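Diol-dehydratase (Roseburia inulinivorans, PDB 5I2A) probably catalyses, as a B12-independent lyase of the glycyl radical enzyme family, the dehydration of 1,2-propanediol. Local coordinates at residues Ile218-Ala221 with Asn222-Ala225; Leu245-Ala248 with Arg249-Asn253; Ile272-Val275 with Leu276-Ser280. All coordinates share one frame; numbering follows the deposited sequence.

Contact 1: Ile218-Ala221 with Asn222-Ala225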
ATOM      1  N   ILE A 218      22.869 -16.807   2.406  1.00 18.05           N
ATOM      2  CA  ILE A 218      23.972 -17.437   3.108  1.00 19.09           C
ATOM      3  C   ILE A 218      23.679 -18.917   3.251  1.00 20.01           C
ATOM      4  O   ILE A 218      24.523 -19.765   2.950  1.00 18.22           O
ATOM      5  CB  ILE A 218      24.205 -16.809   4.483  1.00 17.89           C
ATOM      6  CG1 ILE A 218      24.698 -15.374   4.309  1.00 17.36           C
ATOM      7  CG2 ILE A 218      25.192 -17.660   5.296  1.00 18.87           C
ATOM      8  CD1 ILE A 218      24.735 -14.547   5.580  1.00 17.85           C
ATOM      9  N   THR A 219      22.457 -19.209   3.676  1.00 18.16           N
ATOM     10  CA  THR A 219      21.966 -20.573   3.740  1.00 18.10           C
ATOM     11  C   THR A 219      22.135 -21.286   2.407  1.00 19.39           C
ATOM     12  O   THR A 219      22.556 -22.446   2.357  1.00 19.15           O
ATOM     13  CB  THR A 219      20.486 -20.610   4.138  1.00 17.10           C
ATOM     14  OG1 THR A 219      20.350 -20.167   5.491  1.00 23.99           O
ATOM     15  CG2 THR A 219      19.928 -22.025   4.000  1.00 20.74           C
ATOM     16  N   TYR A 220      21.795 -20.589   1.327  1.00 17.80           N
ATOM     17  CA  TYR A 220      21.843 -21.181  -0.003  1.00 16.54           C
ATOM     18  C   TYR A 220      23.271 -21.618  -0.344  1.00 15.96           C
ATOM     19  O   TYR A 220      23.497 -22.740  -0.776  1.00 20.47           O
ATOM     20  CB  TYR A 220      21.323 -20.193  -1.056  1.00 16.71           C
ATOM     21  CG  TYR A 220      21.118 -20.804  -2.422  1.00 13.85           C
ATOM     22  CD1 TYR A 220      20.185 -21.804  -2.615  1.00 14.36           C
ATOM     23  CD2 TYR A 220      21.846 -20.364  -3.520  1.00 15.71           C
ATOM     24  CE1 TYR A 220      19.980 -22.362  -3.864  1.00 16.09           C
ATOM     25  CE2 TYR A 220      21.647 -20.908  -4.769  1.00 15.15           C
ATOM     26  CZ  TYR A 220      20.720 -21.911  -4.935  1.00 14.00           C
ATOM     27  OH  TYR A 220      20.534 -22.467  -6.171  1.00 16.64           O
ATOM     28  N   ALA A 221      24.222 -20.724  -0.120  1.00 17.25           N
ATOM     29  CA  ALA A 221      25.626 -21.000  -0.388  1.00 18.48           C
ATOM     30  C   ALA A 221      26.118 -22.217   0.401  1.00 20.07           C
ATOM     31  O   ALA A 221      26.846 -23.062  -0.114  1.00 18.98           O
ATOM     32  CB  ALA A 221      26.458 -19.788  -0.052  1.00 15.44           C
ATOM     33  N   ASN A 222      25.700 -22.299   1.653  1.00 18.24           N
ATOM     34  CA  ASN A 222      26.117 -23.378   2.519  1.00 19.39           C
ATOM     35  C   ASN A 222      25.500 -24.711   2.109  1.00 20.67           C
ATOM     36  O   ASN A 222      26.075 -25.766   2.376  1.00 21.97           O
ATOM     37  CB  ASN A 222      25.786 -23.040   3.972  1.00 17.18           C
ATOM     38  CG  ASN A 222      26.878 -22.223   4.623  1.00 24.49           C
ATOM     39  OD1 ASN A 222      27.822 -22.774   5.180  1.00 28.95           O
ATOM     40  ND2 ASN A 222      26.788 -20.903   4.505  1.00 23.02           N
ATOM     41  N   ARG A 223      24.352 -24.673   1.439  1.00 20.76           N
ATOM     42  CA  ARG A 223      23.813 -25.896   0.850  1.00 18.61           C
ATOM     43  C   ARG A 223      24.772 -26.448  -0.217  1.00 21.91           C
ATOM     44  O   ARG A 223      24.930 -27.662  -0.346  1.00 20.87           O
ATOM     45  CB  ARG A 223      22.422 -25.664   0.262  1.00 20.14           C
ATOM     46  CG  ARG A 223      21.354 -25.335   1.308  1.00 21.35           C
ATOM     47  CD  ARG A 223      19.998 -25.166   0.656  1.00 19.79           C
ATOM     48  NE  ARG A 223      19.537 -26.400   0.039  1.00 16.62           N
ATOM     49  CZ  ARG A 223      18.709 -26.456  -0.995  1.00 20.11           C
ATOM     50  NH1 ARG A 223      18.244 -25.337  -1.542  1.00 18.16           N
ATOM     51  NH2 ARG A 223      18.353 -27.631  -1.495  1.00 18.92           N
ATOM     52  N   TYR A 224      25.417 -25.560  -0.967  1.00 21.61           N
ATOM     53  CA  TYR A 224      26.376 -25.986  -1.982  1.00 20.28           C
ATOM     54  C   TYR A 224      27.657 -26.531  -1.351  1.00 20.09           C
ATOM     55  O   TYR A 224      28.224 -27.499  -1.843  1.00 25.72           O
ATOM     56  CB  TYR A 224      26.697 -24.836  -2.951  1.00 16.49           C
ATOM     57  CG  TYR A 224      25.631 -24.722  -4.020  1.00 22.65           C
ATOM     58  CD1 TYR A 224      25.705 -25.477  -5.187  1.00 18.50           C
ATOM     59  CD2 TYR A 224      24.519 -23.909  -3.834  1.00 17.62           C
ATOM     60  CE1 TYR A 224      24.717 -25.403  -6.152  1.00 17.03           C
ATOM     61  CE2 TYR A 224      23.523 -23.825  -4.792  1.00 14.53           C
ATOM     62  CZ  TYR A 224      23.618 -24.570  -5.942  1.00 16.69           C
ATOM     63  OH  TYR A 224      22.623 -24.485  -6.880  1.00 16.35           O
ATOM     64  N   ALA A 225      28.104 -25.907  -0.267  1.00 19.06           N
ATOM     65  CA  ALA A 225      29.265 -26.396   0.459  1.00 24.08           C
ATOM     66  C   ALA A 225      29.022 -27.827   0.939  1.00 23.51           C
ATOM     67  O   ALA A 225      29.886 -28.696   0.798  1.00 23.57           O
ATOM     68  CB  ALA A 225      29.587 -25.487   1.618  1.00 19.40           C
TER
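Tyr220 and Tyr224, one helical turn apart on helix 200-233, form a T-shaped pair in which the edge of the Tyr224 ring meets the face of Tyr220. The planes stand at 75° with centroids 5.1 Å apart. Tyr224 CE2 makes the closest carbon contact, 3.4 Å from Tyr220 CZ, so it sits over the rim of the ring rather than its middle. With Tyr220 CG anti to the backbone N (chi1 -170°), the ring lies on the carbonyl side, where the edge of Tyr224 can come over its face and the hydroxyls meet: Tyr224 OH donates to Tyr220 OH at 3.0 Å. Tyr224 OH also accepts from Ser77 N, and Ile66 packs against both tyrosines.

On another side of the helix, Asn222 returns to the preceding turn. Its ND2 reaches Ile218 O at 3.0 Å in a nearly straight bond (174°), approaching from above the carbonyl plane, while Asn222 N gives that same oxygen its ordinary helical bond at 3.1 Å. The ND2 bond, with the oxygen in the amide plane, probably restrains the rotation of the Asn222 amide; the hydroxyl bond and the edge-to-face contact together probably hold the two rings in their relative orientation.

Contact 2: Leu245-Ala248 with Arg249-Asn253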
ATOM      1  N   LEU A 245      36.499 -30.101  -2.892  1.00 24.79           N
ATOM      2  CA  LEU A 245      36.834 -29.671  -1.536  1.00 23.23           C
ATOM      3  C   LEU A 245      37.103 -28.172  -1.491  1.00 22.66           C
ATOM      4  O   LEU A 245      36.791 -27.518  -0.499  1.00 27.22           O
ATOM      5  CB  LEU A 245      38.039 -30.441  -0.984  1.00 24.51           C
ATOM      6  CG  LEU A 245      37.794 -31.894  -0.566  1.00 26.23           C
ATOM      7  CD1 LEU A 245      39.119 -32.561  -0.242  1.00 28.08           C
ATOM      8  CD2 LEU A 245      36.841 -31.966   0.634  1.00 22.74           C
ATOM      9  N   THR A 246      37.680 -27.628  -2.558  1.00 20.65           N
ATOM     10  CA  THR A 246      37.888 -26.184  -2.631  1.00 24.55           C
ATOM     11  C   THR A 246      36.532 -25.463  -2.713  1.00 21.52           C
ATOM     12  O   THR A 246      36.312 -24.469  -2.027  1.00 20.30           O
ATOM     13  CB  THR A 246      38.766 -25.783  -3.830  1.00 27.41           C
ATOM     14  OG1 THR A 246      40.089 -26.305  -3.652  1.00 27.27           O
ATOM     15  CG2 THR A 246      38.849 -24.258  -3.944  1.00 22.13           C
ATOM     16  N   ILE A 247      35.626 -25.997  -3.530  1.00 22.53           N
ATOM     17  CA  ILE A 247      34.279 -25.446  -3.662  1.00 23.36           C
ATOM     18  C   ILE A 247      33.604 -25.365  -2.285  1.00 24.11           C
ATOM     19  O   ILE A 247      33.016 -24.340  -1.932  1.00 23.99           O
ATOM     20  CB  ILE A 247      33.412 -26.282  -4.648  1.00 22.11           C
ATOM     21  CG1 ILE A 247      33.881 -26.062  -6.082  1.00 21.40           C
ATOM     22  CG2 ILE A 247      31.956 -25.896  -4.561  1.00 20.79           C
ATOM     23  CD1 ILE A 247      33.259 -27.026  -7.073  1.00 19.55           C
ATOM     24  N   ALA A 248      33.727 -26.427  -1.498  1.00 23.65           N
ATOM     25  CA  ALA A 248      33.135 -26.453  -0.162  1.00 23.30           C
ATOM     26  C   ALA A 248      33.714 -25.368   0.732  1.00 23.28           C
ATOM     27  O   ALA A 248      32.972 -24.705   1.449  1.00 25.08           O
ATOM     28  CB  ALA A 248      33.317 -27.821   0.486  1.00 23.38           C
ATOM     29  N   ARG A 249      35.031 -25.174   0.688  1.00 23.46           N
ATOM     30  CA  ARG A 249      35.658 -24.124   1.494  1.00 25.06           C
ATOM     31  C   ARG A 249      35.198 -22.738   1.041  1.00 22.99           C
ATOM     32  O   ARG A 249      34.929 -21.865   1.866  1.00 22.54           O
ATOM     33  CB  ARG A 249      37.197 -24.205   1.432  1.00 24.48           C
ATOM     34  CG  ARG A 249      37.793 -25.429   2.153  1.00 34.93           C
ATOM     35  CD  ARG A 249      39.324 -25.349   2.297  1.00 31.69           C
ATOM     36  NE  ARG A 249      39.987 -25.147   1.011  1.00 34.12           N
ATOM     37  CZ  ARG A 249      40.368 -26.127   0.194  1.00 36.79           C
ATOM     38  NH1 ARG A 249      40.168 -27.396   0.530  1.00 37.32           N
ATOM     39  NH2 ARG A 249      40.952 -25.833  -0.963  1.00 36.60           N
ATOM     40  N   VAL A 250      35.115 -22.542  -0.267  1.00 22.50           N
ATOM     41  CA  VAL A 250      34.720 -21.248  -0.816  1.00 18.62           C
ATOM     42  C   VAL A 250      33.272 -20.902  -0.415  1.00 15.23           C
ATOM     43  O   VAL A 250      32.999 -19.811   0.067  1.00 18.61           O
ATOM     44  CB  VAL A 250      34.865 -21.233  -2.353  1.00 19.13           C
ATOM     45  CG1 VAL A 250      34.110 -20.057  -2.948  1.00 19.01           C
ATOM     46  CG2 VAL A 250      36.344 -21.189  -2.743  1.00 19.19           C
ATOM     47  N   CYS A 251      32.362 -21.851  -0.589  1.00 19.13           N
ATOM     48  CA  CYS A 251      30.946 -21.589  -0.341  1.00 20.03           C
ATOM     49  C   CYS A 251      30.607 -21.426   1.141  1.00 23.17           C
ATOM     50  O   CYS A 251      29.548 -20.891   1.477  1.00 20.98           O
ATOM     51  CB  CYS A 251      30.088 -22.690  -0.945  1.00 13.17           C
ATOM     52  SG  CYS A 251      30.129 -22.719  -2.760  1.00 19.80           S
ATOM     53  N   LYS A 252      31.492 -21.885   2.024  1.00 19.79           N
ATOM     54  CA  LYS A 252      31.330 -21.619   3.450  1.00 18.76           C
ATOM     55  C   LYS A 252      31.735 -20.198   3.814  1.00 18.45           C
ATOM     56  O   LYS A 252      31.362 -19.710   4.868  1.00 21.41           O
ATOM     57  CB  LYS A 252      32.154 -22.589   4.301  1.00 25.82           C
ATOM     58  CG  LYS A 252      31.604 -23.990   4.424  1.00 25.88           C
ATOM     59  CD  LYS A 252      32.550 -24.811   5.305  1.00 32.07           C
ATOM     60  CE  LYS A 252      32.362 -26.299   5.115  1.00 34.29           C
ATOM     61  NZ  LYS A 252      31.117 -26.803   5.761  1.00 48.48           N
ATOM     62  N   ASN A 253      32.515 -19.544   2.955  0.58 17.32           N
ATOM     63  CA  ASN A 253      32.964 -18.184   3.246  0.58 18.99           C
ATOM     64  C   ASN A 253      32.161 -17.110   2.516  0.58 18.96           C
ATOM     65  O   ASN A 253      31.892 -16.053   3.084  0.58 20.68           O
ATOM     66  CB  ASN A 253      34.450 -18.011   2.912  0.58 19.59           C
ATOM     67  CG  ASN A 253      35.097 -16.869   3.693  0.58 19.94           C
ATOM     68  OD1 ASN A 253      35.108 -16.889   4.926  0.58 23.67           O
ATOM     69  ND2 ASN A 253      35.659 -15.885   2.984  0.58 19.07           N
TER
HETATM   70  O   HOH W   1      41.413 -28.862  -2.339  1.00 29.46           O
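Within helix 238-253, a surface arginine folded back along its own helix is illustrated by Arg249 lying against Thr246 and Leu245 of the previous turn. The side chain bends at chi3 (-55°), bringing the guanidinium down over the backbone, so that one of its faces covers Thr246 CA and Leu245 O. Its NH2 then stands 3.5 Å from Thr246 CA and 2.9 Å from Thr246 OG1. A water in the guanidinium plane, at its edge, bonds weakly to Arg249 NH1 and lies 3.2 Å from Thr246 OG1, where it competes with Gln242 O as acceptor for the hydroxyl.

Beneath this polar surface runs a regular helical ladder; Val250 N, for example, donates to Thr246 O at 2.9 Å and 161°. Ala248 O takes the bond of Lys252 N and also has the aliphatic chain of Lys252 beside it, with CG 3.4 Å away, before NZ goes on to a salt bridge with Glu229 of helix 200-233. The buried side is apolar: Ile247 CG2 meets Cys251 SG at 4.1 Å, and these two side chains pack on Ala228 and Ala225 of that same helix. The chemistry therefore divides by exposure, with the arginine and water on the outer side and apolar side chains against helix 200-233, the Lys252-Glu229 bridge tying the two helices at the margin; the carbonyl of Leu245 below the guanidinium would probably be electrostatically favourable to its positive charge.

Contact 3: Ile272-Val275 with Leu276-Ser280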
ATOM      1  N   ILE A 272      25.331 -13.907  -6.157  1.00 13.14           N
ATOM      2  CA  ILE A 272      24.503 -12.711  -6.202  1.00 15.36           C
ATOM      3  C   ILE A 272      23.784 -12.629  -7.555  1.00 16.00           C
ATOM      4  O   ILE A 272      22.571 -12.429  -7.595  1.00 14.13           O
ATOM      5  CB  ILE A 272      25.317 -11.429  -5.953  1.00 13.32           C
ATOM      6  CG1 ILE A 272      25.941 -11.461  -4.556  1.00 13.92           C
ATOM      7  CG2 ILE A 272      24.428 -10.215  -6.101  1.00 13.67           C
ATOM      8  CD1 ILE A 272      24.916 -11.699  -3.414  1.00 13.79           C
ATOM      9  N   GLN A 273      24.529 -12.823  -8.643  1.00 16.39           N
ATOM     10  CA  GLN A 273      23.959 -12.829  -9.994  1.00 16.15           C
ATOM     11  C   GLN A 273      22.809 -13.821 -10.111  1.00 14.84           C
ATOM     12  O   GLN A 273      21.790 -13.536 -10.735  1.00 14.00           O
ATOM     13  CB  GLN A 273      25.023 -13.173 -11.040  1.00 14.61           C
ATOM     14  CG  GLN A 273      24.542 -13.066 -12.489  1.00 15.21           C
ATOM     15  CD  GLN A 273      24.319 -11.617 -12.939  1.00 15.86           C
ATOM     16  OE1 GLN A 273      24.744 -10.671 -12.271  1.00 13.77           O
ATOM     17  NE2 GLN A 273      23.653 -11.448 -14.081  1.00 11.10           N
ATOM     18  N   GLN A 274      22.993 -14.993  -9.518  1.00 13.40           N
ATOM     19  CA  GLN A 274      22.003 -16.048  -9.600  1.00 14.95           C
ATOM     20  C   GLN A 274      20.763 -15.775  -8.739  1.00 17.03           C
ATOM     21  O   GLN A 274      19.641 -15.830  -9.241  1.00 14.22           O
ATOM     22  CB  GLN A 274      22.616 -17.394  -9.198  1.00 13.22           C
ATOM     23  CG  GLN A 274      21.646 -18.559  -9.380  1.00 14.92           C
ATOM     24  CD  GLN A 274      22.041 -19.798  -8.576  1.00 15.42           C
ATOM     25  OE1 GLN A 274      23.029 -19.787  -7.844  1.00 15.37           O
ATOM     26  NE2 GLN A 274      21.267 -20.863  -8.715  1.00 12.07           N
ATOM     27  N   VAL A 275      20.954 -15.479  -7.454  1.00 13.44           N
ATOM     28  CA  VAL A 275      19.793 -15.434  -6.564  1.00 15.29           C
ATOM     29  C   VAL A 275      18.899 -14.223  -6.842  1.00 15.34           C
ATOM     30  O   VAL A 275      17.703 -14.286  -6.595  1.00 14.87           O
ATOM     31  CB  VAL A 275      20.181 -15.436  -5.063  1.00 15.67           C
ATOM     32  CG1 VAL A 275      20.923 -16.723  -4.708  1.00 15.38           C
ATOM     33  CG2 VAL A 275      20.976 -14.175  -4.684  1.00 14.08           C
ATOM     34  N   LEU A 276      19.470 -13.140  -7.371  1.00 13.87           N
ATOM     35  CA  LEU A 276      18.672 -11.996  -7.798  1.00 15.01           C
ATOM     36  C   LEU A 276      17.598 -12.458  -8.777  1.00 12.65           C
ATOM     37  O   LEU A 276      16.492 -11.938  -8.772  1.00 11.20           O
ATOM     38  CB  LEU A 276      19.543 -10.909  -8.436  1.00 10.44           C
ATOM     39  CG  LEU A 276      20.370 -10.057  -7.465  1.00 13.10           C
ATOM     40  CD1 LEU A 276      21.349  -9.201  -8.236  1.00 12.69           C
ATOM     41  CD2 LEU A 276      19.471  -9.182  -6.575  1.00 12.73           C
ATOM     42  N   GLN A 277      17.930 -13.460  -9.590  1.00 13.34           N
ATOM     43  CA  GLN A 277      17.027 -13.933 -10.639  1.00 13.17           C
ATOM     44  C   GLN A 277      16.169 -15.120 -10.187  1.00 14.98           C
ATOM     45  O   GLN A 277      15.321 -15.613 -10.930  1.00 14.20           O
ATOM     46  CB  GLN A 277      17.839 -14.262 -11.899  1.00 11.33           C
ATOM     47  CG  GLN A 277      18.508 -12.975 -12.425  1.00 10.25           C
ATOM     48  CD  GLN A 277      19.328 -13.167 -13.658  1.00 13.68           C
ATOM     49  OE1 GLN A 277      18.806 -13.158 -14.765  1.00 15.26           O
ATOM     50  NE2 GLN A 277      20.639 -13.312 -13.480  1.00 13.87           N
ATOM     51  N   ILE A 278      16.390 -15.546  -8.954  1.00 14.45           N
ATOM     52  CA  ILE A 278      15.455 -16.405  -8.248  1.00 13.29           C
ATOM     53  C   ILE A 278      14.431 -15.525  -7.507  1.00 11.47           C
ATOM     54  O   ILE A 278      13.243 -15.801  -7.533  1.00 13.22           O
ATOM     55  CB  ILE A 278      16.190 -17.335  -7.255  1.00 13.19           C
ATOM     56  CG1 ILE A 278      17.031 -18.370  -8.014  1.00 15.59           C
ATOM     57  CG2 ILE A 278      15.213 -18.032  -6.311  1.00 13.29           C
ATOM     58  CD1 ILE A 278      17.870 -19.253  -7.086  1.00 16.66           C
ATOM     59  N   GLU A 279      14.908 -14.460  -6.869  1.00 11.51           N
ATOM     60  CA  GLU A 279      14.036 -13.542  -6.138  1.00 12.78           C
ATOM     61  C   GLU A 279      12.981 -12.954  -7.060  1.00 13.22           C
ATOM     62  O   GLU A 279      11.821 -12.867  -6.695  1.00 13.41           O
ATOM     63  CB  GLU A 279      14.828 -12.397  -5.475  1.00 12.49           C
ATOM     64  CG  GLU A 279      13.922 -11.536  -4.580  1.00 15.09           C
ATOM     65  CD  GLU A 279      14.608 -10.315  -3.970  1.00 15.94           C
ATOM     66  OE1 GLU A 279      15.515  -9.739  -4.614  1.00 14.34           O
ATOM     67  OE2 GLU A 279      14.228  -9.955  -2.830  1.00 14.30           O
ATOM     68  N   SER A 280      13.401 -12.569  -8.262  1.00 13.62           N
ATOM     69  CA  SER A 280      12.499 -12.030  -9.270  1.00 13.75           C
ATOM     70  C   SER A 280      12.908 -12.482 -10.669  1.00 13.43           C
ATOM     71  O   SER A 280      14.082 -12.724 -10.920  1.00 13.32           O
ATOM     72  CB  SER A 280      12.478 -10.499  -9.206  1.00 12.45           C
ATOM     73  OG  SER A 280      11.756  -9.971 -10.292  1.00 11.99           O
TER
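Gln277 reaches back to Gln273 through its side chain, in the tight part of the contact. Gln277 NE2 donates to Gln273 O at 3.0 Å along an almost straight line (174°), with the oxygen in the plane of the donating amide. The backbone N of Gln277 bonds instead to Gln274 O at 2.9 Å, so the amide supplies the donor that the main chain withholds. The Gln277 chain is extended beyond CG, which gives it the length to span the turn. Its NE2 also lies 3.6 Å from Gln273 NE2, the two amides being turned 83° apart; both nitrogens donate to Gln345 OE1, which is consistent with their closeness, while Gln273 OE1 is hydrogen-bonded to Tyr171 OH. A leucine in place of Gln277 would probably leave Gln273 O without this donor and take from Gln345 OE1 the Gln277 amide. Leu276 fits as closely on the Ile272 carbonyl, its CG 3.2 Å from Ile272 O.

Side chain against side chain the packing is looser, although every touching residue is buried and no side faces solvent. Ile272 CG2 and Leu276 CD1 meet at 3.9 Å, and Ile278 CD1 comes only to 4.1 Å from Gln274 NE2, whose stronger partner is Thr78 OG1. Further along, Val275 O receives both Ile278 N and Glu279 N, the latter at 2.8 Å. Bonds to the third and to the fourth residue back are mixed here, marking a locally tightened stretch in the last turns of an alpha-helix, just before the chain turns at Ser280 into strand 283-285.

Overall arrangement
The three contacts follow one another along the chain on three helices, with contact 1 in the middle of the packing. Its centre lies about 9 Å from that of contact 2, where Ala225 CB rests 3.8 Å from Cys251 CB, and about 14 Å from that of contact 3, where Tyr220 OH and Gln274 NE2 approach to 3.1 Å and Tyr220 CD2 packs on Val275 CG1. Contacts 2 and 3 do not touch; their nearest atoms are about 9 Å apart. Burial deepens inward: the centre of contact 2 lies about 34 Å from the centre of the chain, that of contact 3 about 17 Å. None includes Gly817, the predicted radical site.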